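Local coordinates for protein putative esterase (Sulfolobus solfataricus P2, PDB 2RAU) that probably hydrolyses lipid or other carboxylic esters, as in related alpha/beta hydrolases, and binds calcium, at residues G63-T68 / L269-P274; D129-V134 / L159-L164; D256-K261 / H329-T334; P192-I197 / K203-I208. All coordinates share one frame; numbering follows the deposited sequence.

Overall arrangement
Interactions 1 and 3 share the same neighbourhood. Their centres are about 17 Å apart, L269 CD2 packs on L330 CD1 at 3.8 Å, and their segments alternate along the chain. Interaction 3 holds H329, which with S152 and D177 is consistent with a catalytic triad. The side chain of Q65 in interaction 1 lies about 3 Å from an unidentified bound molecule. Interaction 4 lies farthest out, its centre about 24, 26 and 31 Å from those of interactions 1, 2 and 3, although its nearest atoms come within about 4 Å of interaction 1 without touching. Interaction 2 joins two helices of the alpha/beta core, its centre about 29 Å from that of interaction 3, across the chain's centre.

Interaction 1. Residues G63-T68 / L269-P274; sequences GEQLVT and LASFDP
Q65 of helix 63-68 meets S271 and F272. The contact joins this short helix, which follows core strand 52-56, to the chain around the end of helix 262-270. E64 reaches H104 through OE1, and D273 of the other segment reaches the same imidazole through OD1. H104 therefore ties the two segments together indirectly, and a positive charge on it would probably be favoured by the two carboxylates. Q65 carries the direct contact. Its CG stands anti to the backbone N (chi1 -168°) and the chain runs out extended, which sends the amide across the gap. Q65 NE2 donates to S271 OG at 2.8 Å with a fairly straight N-H angle of 161°, and the hydroxyl lies close to the amide plane. The amide also passes the F272 ring obliquely, the two planes 69° apart, with NE2 3.5 Å from F272 CD1. The Q65 side chain is about 3 Å from an unidentified bound molecule, consistent with a pocket, and F272 lies near the probable triad. Q65 OE1 is bonded to S61 OG. The chemistry is a buried chain of hydrogen bonds. S271 gives its proton to P267 O and takes an N-H from Q65, which probably fixes the amide orientation.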
loop_
_atom_site.group_PDB
_atom_site.type_symbol
_atom_site.label_atom_id
_atom_site.label_comp_id
_atom_site.label_asym_id
_atom_site.label_seq_id
_atom_site.Cartn_x
_atom_site.Cartn_y
_atom_site.Cartn_z
ATOM N N GLY A 63 -1.442 -5.370 3.980
ATOM C CA GLY A 63 -0.208 -6.078 4.214
ATOM C C GLY A 63 -0.256 -7.444 3.555
ATOM O O GLY A 63 0.744 -7.888 3.017
ATOM N N GLU A 64 -1.416 -8.106 3.616
ATOM C CA GLU A 64 -1.605 -9.359 2.919
ATOM C C GLU A 64 -1.283 -9.227 1.411
ATOM O O GLU A 64 -0.528 -10.032 0.856
ATOM C CB GLU A 64 -3.052 -9.876 3.106
ATOM C CG GLU A 64 -3.210 -11.257 2.485
ATOM C CD GLU A 64 -4.604 -11.866 2.536
ATOM O OE1 GLU A 64 -5.461 -11.237 3.169
ATOM O OE2 GLU A 64 -4.795 -12.977 1.949
ATOM N N GLN A 65 -1.838 -8.220 0.758
ATOM C CA GLN A 65 -1.555 -7.979 -0.636
ATOM C C GLN A 65 -0.068 -7.827 -0.876
ATOM O O GLN A 65 0.451 -8.368 -1.858
ATOM C CB GLN A 65 -2.285 -6.756 -1.159
ATOM C CG GLN A 65 -2.237 -6.647 -2.672
ATOM C CD GLN A 65 -2.956 -5.456 -3.190
ATOM O OE1 GLN A 65 -2.866 -4.346 -2.647
ATOM N NE2 GLN A 65 -3.698 -5.671 -4.273
ATOM N N LEU A 66 0.602 -7.113 0.031
ATOM C CA LEU A 66 2.033 -6.824 -0.090
ATOM C C LEU A 66 2.950 -7.998 0.082
ATOM O O LEU A 66 4.106 -7.952 -0.344
ATOM C CB LEU A 66 2.431 -5.686 0.842
ATOM C CG LEU A 66 2.415 -4.271 0.275
ATOM C CD1 LEU A 66 1.322 -3.934 -0.734
ATOM C CD2 LEU A 66 2.608 -3.214 1.280
ATOM N N VAL A 67 2.437 -9.060 0.699
ATOM C CA VAL A 67 3.209 -10.273 0.911
ATOM C C VAL A 67 2.800 -11.349 -0.090
ATOM O O VAL A 67 3.626 -11.903 -0.764
ATOM C CB VAL A 67 3.018 -10.855 2.376
ATOM C CG1 VAL A 67 3.855 -12.151 2.625
ATOM C CG2 VAL A 67 3.244 -9.782 3.466
ATOM N N THR A 68 1.514 -11.658 -0.156
ATOM C CA THR A 68 1.077 -12.772 -0.960
ATOM C C THR A 68 0.112 -12.446 -2.123
ATOM O O THR A 68 -0.345 -13.362 -2.820
ATOM C CB THR A 68 0.471 -13.907 -0.070
ATOM O OG1 THR A 68 -0.531 -13.353 0.759
ATOM C CG2 THR A 68 1.535 -14.611 0.810
ATOM N N LEU A 269 -4.947 -5.688 -9.031
ATOM C CA LEU A 269 -6.302 -5.149 -9.053
ATOM C C LEU A 269 -7.261 -6.123 -8.383
ATOM O O LEU A 269 -8.125 -5.726 -7.617
ATOM C CB LEU A 269 -6.723 -4.844 -10.488
ATOM C CG LEU A 269 -6.469 -3.398 -10.988
ATOM C CD1 LEU A 269 -7.446 -2.472 -10.330
ATOM C CD2 LEU A 269 -5.025 -2.913 -10.823
ATOM N N ALA A 270 -7.088 -7.401 -8.691
ATOM C CA ALA A 270 -7.978 -8.435 -8.185
ATOM C C ALA A 270 -7.951 -8.551 -6.646
ATOM O O ALA A 270 -8.966 -8.920 -6.046
ATOM C CB ALA A 270 -7.653 -9.770 -8.818
ATOM N N SER A 271 -6.792 -8.324 -6.039
ATOM C CA SER A 271 -6.570 -8.584 -4.633
ATOM C C SER A 271 -6.768 -7.392 -3.691
ATOM O O SER A 271 -6.523 -7.504 -2.497
ATOM C CB SER A 271 -5.179 -9.205 -4.430
ATOM O OG SER A 271 -4.128 -8.398 -4.914
ATOM N N PHE A 272 -7.189 -6.262 -4.223
ATOM C CA PHE A 272 -7.529 -5.121 -3.390
ATOM C C PHE A 272 -8.683 -5.433 -2.414
ATOM O O PHE A 272 -9.495 -6.290 -2.672
ATOM C CB PHE A 272 -7.989 -3.941 -4.248
ATOM C CG PHE A 272 -6.849 -3.121 -4.887
ATOM C CD1 PHE A 272 -5.700 -2.834 -4.200
ATOM C CD2 PHE A 272 -6.991 -2.641 -6.161
ATOM C CE1 PHE A 272 -4.701 -2.081 -4.770
ATOM C CE2 PHE A 272 -5.989 -1.861 -6.735
ATOM C CZ PHE A 272 -4.845 -1.610 -6.034
ATOM N N ASP A 273 -8.735 -4.675 -1.304
ATOM C CA ASP A 273 -9.923 -4.574 -0.468
ATOM C C ASP A 273 -11.034 -3.855 -1.253
ATOM O O ASP A 273 -10.768 -3.081 -2.141
ATOM C CB ASP A 273 -9.635 -3.784 0.813
ATOM C CG ASP A 273 -8.754 -4.540 1.805
ATOM O OD1 ASP A 273 -8.972 -5.759 1.979
ATOM O OD2 ASP A 273 -7.963 -3.865 2.524
ATOM N N PRO A 274 -12.303 -4.130 -0.926
ATOM C CA PRO A 274 -13.391 -3.521 -1.689
ATOM C C PRO A 274 -13.635 -2.030 -1.486
ATOM O O PRO A 274 -14.185 -1.371 -2.352
ATOM C CB PRO A 274 -14.625 -4.301 -1.193
ATOM C CG PRO A 274 -14.208 -4.852 0.156
ATOM C CD PRO A 274 -12.772 -5.114 0.058
#

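Interaction 2. Residues D129-V134 / L159-L164; sequences DIKEVV and LNYSSL
Y161 is the knob of this contact, set against I130, K131 and V134 of the neighbouring helix. The axes of 129-134 and 159-164 cross at -70° and come no closer than 11.3 Å, so one large ring spans the gap. The tight part is on the sheet side. I130 CG2 sits over one face of the ring, 3.6 Å from Y161 CD1, in a CH-pi contact offset toward the rim. V134 meets the far end of the phenol, its CB 3.5 Å from Y161 OH. I130 and V134 also rest on L56 and L54 of strand 52-56. The more open side belongs to K131, which is partly exposed. Its CB lies at the ring edge, in plane. Bends at chi2 (55°) and chi3 (101°) then carry the chain past the hydroxyl, with CD 3.5 Å from Y161 OH. Helix 123-141 precedes strand 146-151 in the chain, and helix 153-169 makes the beta-alpha-beta crossover from it to strand 170-176, as in alpha/beta hydrolases. Both polar ends share one outside anchor: D169 OD2 forms a salt bridge with K131 NZ and a hydrogen bond with Y161 OH. The lysine charge would probably favour the ionised D169 carboxylate.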
loop_
_atom_site.group_PDB
_atom_site.type_symbol
_atom_site.label_atom_id
_atom_site.label_comp_id
_atom_site.label_asym_id
_atom_site.label_seq_id
_atom_site.Cartn_x
_atom_site.Cartn_y
_atom_site.Cartn_z
ATOM N N ASP A 129 -3.483 3.122 14.757
ATOM C CA ASP A 129 -3.278 1.757 14.345
ATOM C C ASP A 129 -1.819 1.545 13.941
ATOM O O ASP A 129 -1.215 0.535 14.289
ATOM C CB ASP A 129 -4.186 1.413 13.164
ATOM C CG ASP A 129 -5.671 1.368 13.536
ATOM O OD1 ASP A 129 -5.973 1.315 14.713
ATOM O OD2 ASP A 129 -6.549 1.359 12.629
ATOM N N ILE A 130 -1.256 2.470 13.160
ATOM C CA ILE A 130 0.149 2.391 12.828
ATOM C C ILE A 130 1.019 2.394 14.133
ATOM O O ILE A 130 1.998 1.647 14.231
ATOM C CB ILE A 130 0.564 3.528 11.871
ATOM C CG1 ILE A 130 -0.231 3.423 10.526
ATOM C CG2 ILE A 130 2.060 3.451 11.583
ATOM C CD1 ILE A 130 -0.132 4.710 9.608
ATOM N N LYS A 131 0.680 3.254 15.097
ATOM C CA LYS A 131 1.383 3.302 16.378
ATOM C C LYS A 131 1.410 1.946 17.130
ATOM O O LYS A 131 2.458 1.529 17.670
ATOM C CB LYS A 131 0.829 4.432 17.273
ATOM C CG LYS A 131 1.408 4.487 18.706
ATOM C CD LYS A 131 2.937 4.567 18.854
ATOM C CE LYS A 131 3.465 5.937 19.153
ATOM N NZ LYS A 131 4.939 5.917 19.404
ATOM N N GLU A 132 0.270 1.272 17.186
ATOM C CA GLU A 132 0.205 -0.055 17.791
ATOM C C GLU A 132 1.149 -1.034 17.105
ATOM O O GLU A 132 1.759 -1.881 17.768
ATOM C CB GLU A 132 -1.222 -0.613 17.745
ATOM C CG GLU A 132 -2.247 0.030 18.600
ATOM C CD GLU A 132 -1.879 0.073 20.071
ATOM O OE1 GLU A 132 -1.299 -0.874 20.613
ATOM O OE2 GLU A 132 -2.156 1.108 20.662
ATOM N N VAL A 133 1.221 -0.976 15.777
ATOM C CA VAL A 133 2.113 -1.859 15.020
ATOM C C VAL A 133 3.597 -1.497 15.320
ATOM O O VAL A 133 4.434 -2.374 15.534
ATOM C CB VAL A 133 1.786 -1.779 13.520
ATOM C CG1 VAL A 133 2.927 -2.246 12.682
ATOM C CG2 VAL A 133 0.443 -2.507 13.216
ATOM N N VAL A 134 3.925 -0.209 15.306
ATOM C CA VAL A 134 5.292 0.236 15.571
ATOM C C VAL A 134 5.775 -0.190 16.961
ATOM O O VAL A 134 6.895 -0.656 17.105
ATOM C CB VAL A 134 5.441 1.795 15.371
ATOM C CG1 VAL A 134 6.770 2.318 15.963
ATOM C CG2 VAL A 134 5.248 2.172 13.861
ATOM N N LEU A 159 4.545 9.962 6.244
ATOM C CA LEU A 159 4.935 11.322 6.544
ATOM C C LEU A 159 4.141 11.914 7.700
ATOM O O LEU A 159 4.710 12.608 8.555
ATOM C CB LEU A 159 4.791 12.207 5.304
ATOM C CG LEU A 159 6.107 12.457 4.566
ATOM C CD1 LEU A 159 5.873 12.751 3.089
ATOM C CD2 LEU A 159 6.870 13.584 5.285
ATOM N N ASN A 160 2.823 11.689 7.688
ATOM C CA ASN A 160 1.946 12.147 8.783
ATOM C C ASN A 160 2.329 11.504 10.147
ATOM O O ASN A 160 2.396 12.179 11.191
ATOM C CB ASN A 160 0.479 11.859 8.419
ATOM C CG ASN A 160 -0.028 12.759 7.323
ATOM O OD1 ASN A 160 0.683 13.659 6.889
ATOM N ND2 ASN A 160 -1.242 12.495 6.825
ATOM N N TYR A 161 2.564 10.196 10.131
ATOM C CA TYR A 161 3.018 9.468 11.313
ATOM C C TYR A 161 4.352 10.035 11.814
ATOM O O TYR A 161 4.510 10.311 13.018
ATOM C CB TYR A 161 3.156 7.949 11.032
ATOM C CG TYR A 161 3.494 7.193 12.262
ATOM C CD1 TYR A 161 2.499 6.697 13.088
ATOM C CD2 TYR A 161 4.831 6.986 12.639
ATOM C CE1 TYR A 161 2.816 6.037 14.252
ATOM C CE2 TYR A 161 5.146 6.298 13.820
ATOM C CZ TYR A 161 4.135 5.839 14.614
ATOM O OH TYR A 161 4.426 5.166 15.792
ATOM N N SER A 162 5.287 10.240 10.883
ATOM C CA SER A 162 6.597 10.758 11.209
ATOM C C SER A 162 6.533 12.165 11.765
ATOM O O SER A 162 7.278 12.489 12.647
ATOM C CB SER A 162 7.521 10.733 9.982
ATOM O OG SER A 162 7.772 9.413 9.575
ATOM N N SER A 163 5.637 12.999 11.254
ATOM C CA SER A 163 5.517 14.354 11.745
ATOM C C SER A 163 5.190 14.378 13.251
ATOM O O SER A 163 5.501 15.358 13.931
ATOM C CB SER A 163 4.471 15.129 10.945
ATOM O OG SER A 163 3.160 14.819 11.359
ATOM N N LEU A 164 4.578 13.304 13.759
ATOM C CA LEU A 164 4.175 13.230 15.136
ATOM C C LEU A 164 5.138 12.446 16.005
ATOM O O LEU A 164 5.247 12.739 17.177
ATOM C CB LEU A 164 2.792 12.595 15.242
ATOM C CG LEU A 164 1.609 13.358 14.655
ATOM C CD1 LEU A 164 0.399 12.388 14.534
ATOM C CD2 LEU A 164 1.278 14.597 15.468
#

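Interaction 3. Residues D256-K261 / H329-T334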
loop_
_atom_site.group_PDB
_atom_site.type_symbol
_atom_site.label_atom_id
_atom_site.label_comp_id
_atom_site.label_asym_id
_atom_site.label_seq_id
_atom_site.Cartn_x
_atom_site.Cartn_y
_atom_site.Cartn_z
ATOM N N ASP A 256 5.763 0.522 -23.617
ATOM C CA ASP A 256 7.173 0.791 -23.645
ATOM C C ASP A 256 7.678 0.567 -22.233
ATOM O O ASP A 256 6.899 0.345 -21.330
ATOM C CB ASP A 256 7.428 2.213 -24.117
ATOM C CG ASP A 256 8.827 2.416 -24.657
ATOM O OD1 ASP A 256 9.703 1.522 -24.528
ATOM O OD2 ASP A 256 9.057 3.493 -25.216
ATOM N N TYR A 257 9.001 0.645 -22.057
ATOM C CA TYR A 257 9.639 0.423 -20.777
ATOM C C TYR A 257 8.922 1.220 -19.667
ATOM O O TYR A 257 8.717 2.418 -19.782
ATOM C CB TYR A 257 11.095 0.818 -20.878
ATOM C CG TYR A 257 11.910 0.443 -19.675
ATOM C CD1 TYR A 257 12.002 1.291 -18.580
ATOM C CD2 TYR A 257 12.572 -0.772 -19.620
ATOM C CE1 TYR A 257 12.711 0.925 -17.450
ATOM C CE2 TYR A 257 13.300 -1.130 -18.511
ATOM C CZ TYR A 257 13.357 -0.286 -17.413
ATOM O OH TYR A 257 14.127 -0.640 -16.303
ATOM N N PRO A 258 8.624 0.571 -18.529
ATOM C CA PRO A 258 9.003 -0.784 -18.122
ATOM C C PRO A 258 8.177 -1.959 -18.581
ATOM O O PRO A 258 8.394 -3.035 -18.051
ATOM C CB PRO A 258 9.032 -0.659 -16.587
ATOM C CG PRO A 258 7.982 0.260 -16.300
ATOM C CD PRO A 258 7.971 1.276 -17.415
ATOM N N TYR A 259 7.276 -1.753 -19.554
ATOM C CA TYR A 259 6.525 -2.830 -20.229
ATOM C C TYR A 259 5.621 -3.588 -19.286
ATOM O O TYR A 259 5.775 -4.792 -19.061
ATOM C CB TYR A 259 7.473 -3.825 -20.944
ATOM C CG TYR A 259 8.555 -3.256 -21.858
ATOM C CD1 TYR A 259 8.247 -2.733 -23.132
ATOM C CD2 TYR A 259 9.908 -3.283 -21.497
ATOM C CE1 TYR A 259 9.237 -2.227 -23.971
ATOM C CE2 TYR A 259 10.890 -2.773 -22.350
ATOM C CZ TYR A 259 10.542 -2.248 -23.583
ATOM O OH TYR A 259 11.497 -1.760 -24.411
ATOM N N SER A 260 4.678 -2.861 -18.713
ATOM C CA SER A 260 3.734 -3.409 -17.736
ATOM C C SER A 260 3.062 -4.643 -18.318
ATOM O O SER A 260 2.610 -4.616 -19.488
ATOM C CB SER A 260 2.692 -2.354 -17.360
ATOM O OG SER A 260 3.318 -1.119 -17.111
ATOM N N LYS A 261 2.953 -5.684 -17.504
ATOM C CA LYS A 261 2.335 -6.973 -17.901
ATOM C C LYS A 261 1.069 -7.253 -17.191
ATOM O O LYS A 261 0.950 -6.989 -16.010
ATOM C CB LYS A 261 3.303 -8.069 -17.581
ATOM C CG LYS A 261 4.639 -7.983 -18.326
ATOM C CD LYS A 261 4.471 -8.265 -19.792
ATOM C CE LYS A 261 5.785 -8.411 -20.487
ATOM N NZ LYS A 261 6.488 -7.137 -20.574
ATOM N N HIS A 329 2.155 4.418 -12.099
ATOM C CA HIS A 329 2.080 4.268 -10.651
ATOM C C HIS A 329 2.348 2.859 -10.174
ATOM O O HIS A 329 3.211 2.611 -9.299
ATOM C CB HIS A 329 0.695 4.758 -10.192
ATOM C CG HIS A 329 0.549 4.912 -8.710
ATOM N ND1 HIS A 329 1.483 5.559 -7.924
ATOM C CD2 HIS A 329 -0.474 4.577 -7.884
ATOM C CE1 HIS A 329 1.051 5.590 -6.674
ATOM N NE2 HIS A 329 -0.129 4.999 -6.622
ATOM N N LEU A 330 1.611 1.905 -10.737
ATOM C CA LEU A 330 1.723 0.538 -10.284
ATOM C C LEU A 330 3.005 -0.148 -10.664
ATOM O O LEU A 330 3.328 -1.159 -10.046
ATOM C CB LEU A 330 0.524 -0.277 -10.702
ATOM C CG LEU A 330 -0.872 0.181 -10.202
ATOM C CD1 LEU A 330 -1.965 -0.722 -10.783
ATOM C CD2 LEU A 330 -0.936 0.178 -8.695
ATOM N N ASP A 331 3.707 0.370 -11.672
ATOM C CA ASP A 331 5.037 -0.188 -12.066
ATOM C C ASP A 331 6.091 -0.030 -10.956
ATOM O O ASP A 331 7.086 -0.744 -10.928
ATOM C CB ASP A 331 5.572 0.492 -13.343
ATOM C CG ASP A 331 4.730 0.186 -14.566
ATOM O OD1 ASP A 331 4.519 -1.028 -14.854
ATOM O OD2 ASP A 331 4.310 1.178 -15.234
ATOM N N VAL A 332 5.868 0.918 -10.054
ATOM C CA VAL A 332 6.747 1.124 -8.886
ATOM C C VAL A 332 6.799 -0.109 -7.955
ATOM O O VAL A 332 7.827 -0.400 -7.328
ATOM C CB VAL A 332 6.340 2.420 -8.124
ATOM C CG1 VAL A 332 7.302 2.678 -6.931
ATOM C CG2 VAL A 332 6.362 3.634 -9.113
ATOM N N TYR A 333 5.719 -0.879 -7.963
ATOM C CA TYR A 333 5.455 -1.984 -7.038
ATOM C C TYR A 333 5.561 -3.397 -7.598
ATOM O O TYR A 333 5.497 -4.353 -6.862
ATOM C CB TYR A 333 4.043 -1.804 -6.441
ATOM C CG TYR A 333 3.761 -0.390 -6.035
ATOM C CD1 TYR A 333 4.572 0.260 -5.123
ATOM C CD2 TYR A 333 2.672 0.290 -6.537
ATOM C CE1 TYR A 333 4.349 1.598 -4.785
ATOM C CE2 TYR A 333 2.435 1.603 -6.207
ATOM C CZ TYR A 333 3.280 2.250 -5.329
ATOM O OH TYR A 333 3.042 3.562 -4.999
ATOM N N THR A 334 5.718 -3.540 -8.911
ATOM C CA THR A 334 5.717 -4.844 -9.543
ATOM C C THR A 334 6.420 -4.791 -10.906
ATOM O O THR A 334 6.829 -3.697 -11.367
ATOM C CB THR A 334 4.272 -5.407 -9.737
ATOM O OG1 THR A 334 4.360 -6.788 -10.107
ATOM C CG2 THR A 334 3.478 -4.573 -10.817
#
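S260 and D331 mark the closest backbone approach, with CA atoms 6.6 Å apart. The first segment makes a type VIa turn: the peptide bond before P258 is cis, and Y259 N bonds back to D256 O. Y259 then takes a left-handed conformation, and K261 is the N-cap residue of helix 262-270. On the other side, residues 329-332 have helical backbone angles, and V332 N and Y333 N each bond to the carbonyl three residues back.

The side chains meet at one carboxylate. S260 OG donates to D331 OD1 at 2.6 Å, a short bond that uses the syn lone pair. D331 CG lies beside its own backbone N (chi1 -66°), which turns the carboxylate toward the serine and the proline. P258 leans on the carboxylate, with its CG 3.7 Å from D331 CG. The rest of the grip comes from backbone amides. S260 OG accepts from N253 N, and D331 OD2 accepts from G328 N, one residue before H329. An alanine in place of D331 would probably leave the S260 hydroxyl and the G328 amide without their acceptor and loosen the turn that carries H329. That histidine bonds to S152 OG and D177 OD2, consistent with a Ser-His-Asp triad.

Around the contact, M265 of helix 262-270 packs on L330 and D331, and T334 touches D264 and I268 of the same helix. Y257 OH reaches D341 and K340 of helix 338-353. The histidine loop itself connects strand 320-324 to that helix.

Interaction 4. Residues P192-I197 / K203-I208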
loop_
_atom_site.group_PDB
_atom_site.type_symbol
_atom_site.label_atom_id
_atom_site.label_comp_id
_atom_site.label_asym_id
_atom_site.label_seq_id
_atom_site.Cartn_x
_atom_site.Cartn_y
_atom_site.Cartn_z
ATOM N N PRO A 192 -15.342 12.061 -6.522
ATOM C CA PRO A 192 -15.934 12.077 -5.176
ATOM C C PRO A 192 -17.448 12.190 -5.126
ATOM O O PRO A 192 -18.000 13.125 -5.673
ATOM C CB PRO A 192 -15.311 13.310 -4.541
ATOM C CG PRO A 192 -14.063 13.512 -5.276
ATOM C CD PRO A 192 -14.319 13.104 -6.672
ATOM N N GLU A 193 -18.109 11.239 -4.473
ATOM C CA GLU A 193 -19.560 11.290 -4.290
ATOM C C GLU A 193 -19.964 12.254 -3.157
ATOM O O GLU A 193 -21.101 12.737 -3.131
ATOM C CB GLU A 193 -20.108 9.896 -3.978
ATOM C CG GLU A 193 -19.860 8.820 -5.044
ATOM C CD GLU A 193 -20.366 7.425 -4.572
ATOM O OE1 GLU A 193 -21.619 7.230 -4.602
ATOM O OE2 GLU A 193 -19.519 6.540 -4.175
ATOM N N VAL A 194 -19.050 12.496 -2.208
ATOM C CA VAL A 194 -19.273 13.417 -1.100
ATOM C C VAL A 194 -18.063 14.333 -1.012
ATOM O O VAL A 194 -16.980 13.971 -1.440
ATOM C CB VAL A 194 -19.511 12.685 0.261
ATOM C CG1 VAL A 194 -20.745 11.743 0.161
ATOM C CG2 VAL A 194 -18.282 11.929 0.667
ATOM N N ASN A 195 -18.272 15.528 -0.478
ATOM C CA ASN A 195 -17.239 16.567 -0.412
ATOM C C ASN A 195 -17.035 17.090 0.980
ATOM O O ASN A 195 -16.193 17.942 1.177
ATOM C CB ASN A 195 -17.603 17.740 -1.349
ATOM C CG ASN A 195 -17.767 17.286 -2.812
ATOM O OD1 ASN A 195 -16.794 16.864 -3.456
ATOM N ND2 ASN A 195 -19.005 17.340 -3.326
ATOM N N SER A 196 -17.805 16.586 1.944
ATOM C CA SER A 196 -17.648 16.966 3.350
ATOM C C SER A 196 -18.137 15.845 4.255
ATOM O O SER A 196 -18.782 14.908 3.787
ATOM C CB SER A 196 -18.447 18.237 3.646
ATOM O OG SER A 196 -19.844 17.989 3.584
ATOM N N ILE A 197 -17.820 15.936 5.542
ATOM C CA ILE A 197 -18.295 14.967 6.520
ATOM C C ILE A 197 -19.833 14.994 6.652
ATOM O O ILE A 197 -20.456 13.942 6.774
ATOM C CB ILE A 197 -17.695 15.197 7.925
ATOM C CG1 ILE A 197 -16.152 15.276 7.922
ATOM C CG2 ILE A 197 -18.198 14.127 8.894
ATOM C CD1 ILE A 197 -15.455 14.186 7.236
ATOM N N LYS A 203 -25.973 11.900 2.851
ATOM C CA LYS A 203 -26.199 10.977 1.746
ATOM C C LYS A 203 -26.022 9.496 2.081
ATOM O O LYS A 203 -26.413 8.645 1.289
ATOM C CB LYS A 203 -25.269 11.340 0.600
ATOM C CG LYS A 203 -25.555 12.706 -0.043
ATOM C CD LYS A 203 -24.575 12.964 -1.179
ATOM C CE LYS A 203 -24.833 14.293 -1.879
ATOM N NZ LYS A 203 -23.850 14.492 -2.985
ATOM N N GLY A 204 -25.403 9.177 3.213
ATOM C CA GLY A 204 -25.172 7.793 3.587
ATOM C C GLY A 204 -24.174 7.094 2.682
ATOM O O GLY A 204 -24.410 5.975 2.292
ATOM N N ILE A 205 -23.078 7.781 2.339
ATOM C CA ILE A 205 -22.030 7.253 1.465
ATOM C C ILE A 205 -20.767 7.438 2.258
ATOM O O ILE A 205 -20.347 8.572 2.455
ATOM C CB ILE A 205 -21.900 8.052 0.122
ATOM C CG1 ILE A 205 -23.222 8.005 -0.667
ATOM C CG2 ILE A 205 -20.750 7.505 -0.744
ATOM C CD1 ILE A 205 -23.249 8.948 -1.846
ATOM N N TYR A 206 -20.202 6.335 2.748
ATOM C CA TYR A 206 -19.103 6.374 3.690
ATOM C C TYR A 206 -17.804 5.916 3.131
ATOM O O TYR A 206 -16.764 6.223 3.727
ATOM C CB TYR A 206 -19.438 5.566 4.962
ATOM C CG TYR A 206 -20.610 6.101 5.727
ATOM C CD1 TYR A 206 -20.444 7.163 6.633
ATOM C CD2 TYR A 206 -21.887 5.572 5.562
ATOM C CE1 TYR A 206 -21.490 7.665 7.332
ATOM C CE2 TYR A 206 -22.955 6.112 6.245
ATOM C CZ TYR A 206 -22.744 7.140 7.118
ATOM O OH TYR A 206 -23.786 7.627 7.824
ATOM N N VAL A 207 -17.849 5.240 1.980
ATOM C CA VAL A 207 -16.692 4.591 1.394
ATOM C C VAL A 207 -16.575 4.852 -0.108
ATOM O O VAL A 207 -17.563 5.167 -0.765
ATOM C CB VAL A 207 -16.708 3.065 1.637
ATOM C CG1 VAL A 207 -16.569 2.709 3.138
ATOM C CG2 VAL A 207 -17.956 2.413 0.993
ATOM N N ILE A 208 -15.350 4.715 -0.619
ATOM C CA ILE A 208 -15.019 4.772 -2.028
ATOM C C ILE A 208 -14.764 3.302 -2.442
ATOM O O ILE A 208 -13.920 2.635 -1.856
ATOM C CB ILE A 208 -13.706 5.559 -2.315
ATOM C CG1 ILE A 208 -13.707 6.917 -1.598
ATOM C CG2 ILE A 208 -13.473 5.669 -3.862
ATOM C CD1 ILE A 208 -12.303 7.497 -1.357
HETATM O O HOH W 1 -19.718 4.342 -2.228
#
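K203 NZ has two partners: E193 O across the contact accepts a long bond of 3.3 Å, and E199 OE2 forms a salt bridge with it. The donor sits nearly along the C=O axis of E193, at an angle of 170°. Helix 197-203 is N-capped by S196, whose OG bonds to E199 N, and is followed by G204 with positive phi; the loops at its two ends meet here. The helix falls in the chain between core strands 170-176 and 297-302, in an insertion that is probably part of the cap region seen in many alpha/beta hydrolases.

The lysine chain is fully extended beyond CG, which lets its amine reach back to the loop before the helix. Beside it, I205 is the apolar centre. V194 CG1 slides alongside it, 3.9 Å from I205 CB. E193 crosses the isoleucine at about a right angle: its OE1 lies 3.6 Å from I205 CD1, and its CD lies 3.8 Å from I205 CG2. With CG2 anti to the backbone N and CG1 beside it, the CG2 methyl and the CD1 end both touch E193. An alanine here is likely to open a gap beside E193, leaving a water as the main link between its carboxylate and segment 203-208. I205 O is buried by the contact and has no partner in the model.

Y278 of helix 278-282 touches V194, and its OH bonds to E193 N. At the far end of the glutamate, that water donates to E193 OE2 at 2.9 Å and to V207 O at 2.7 Å.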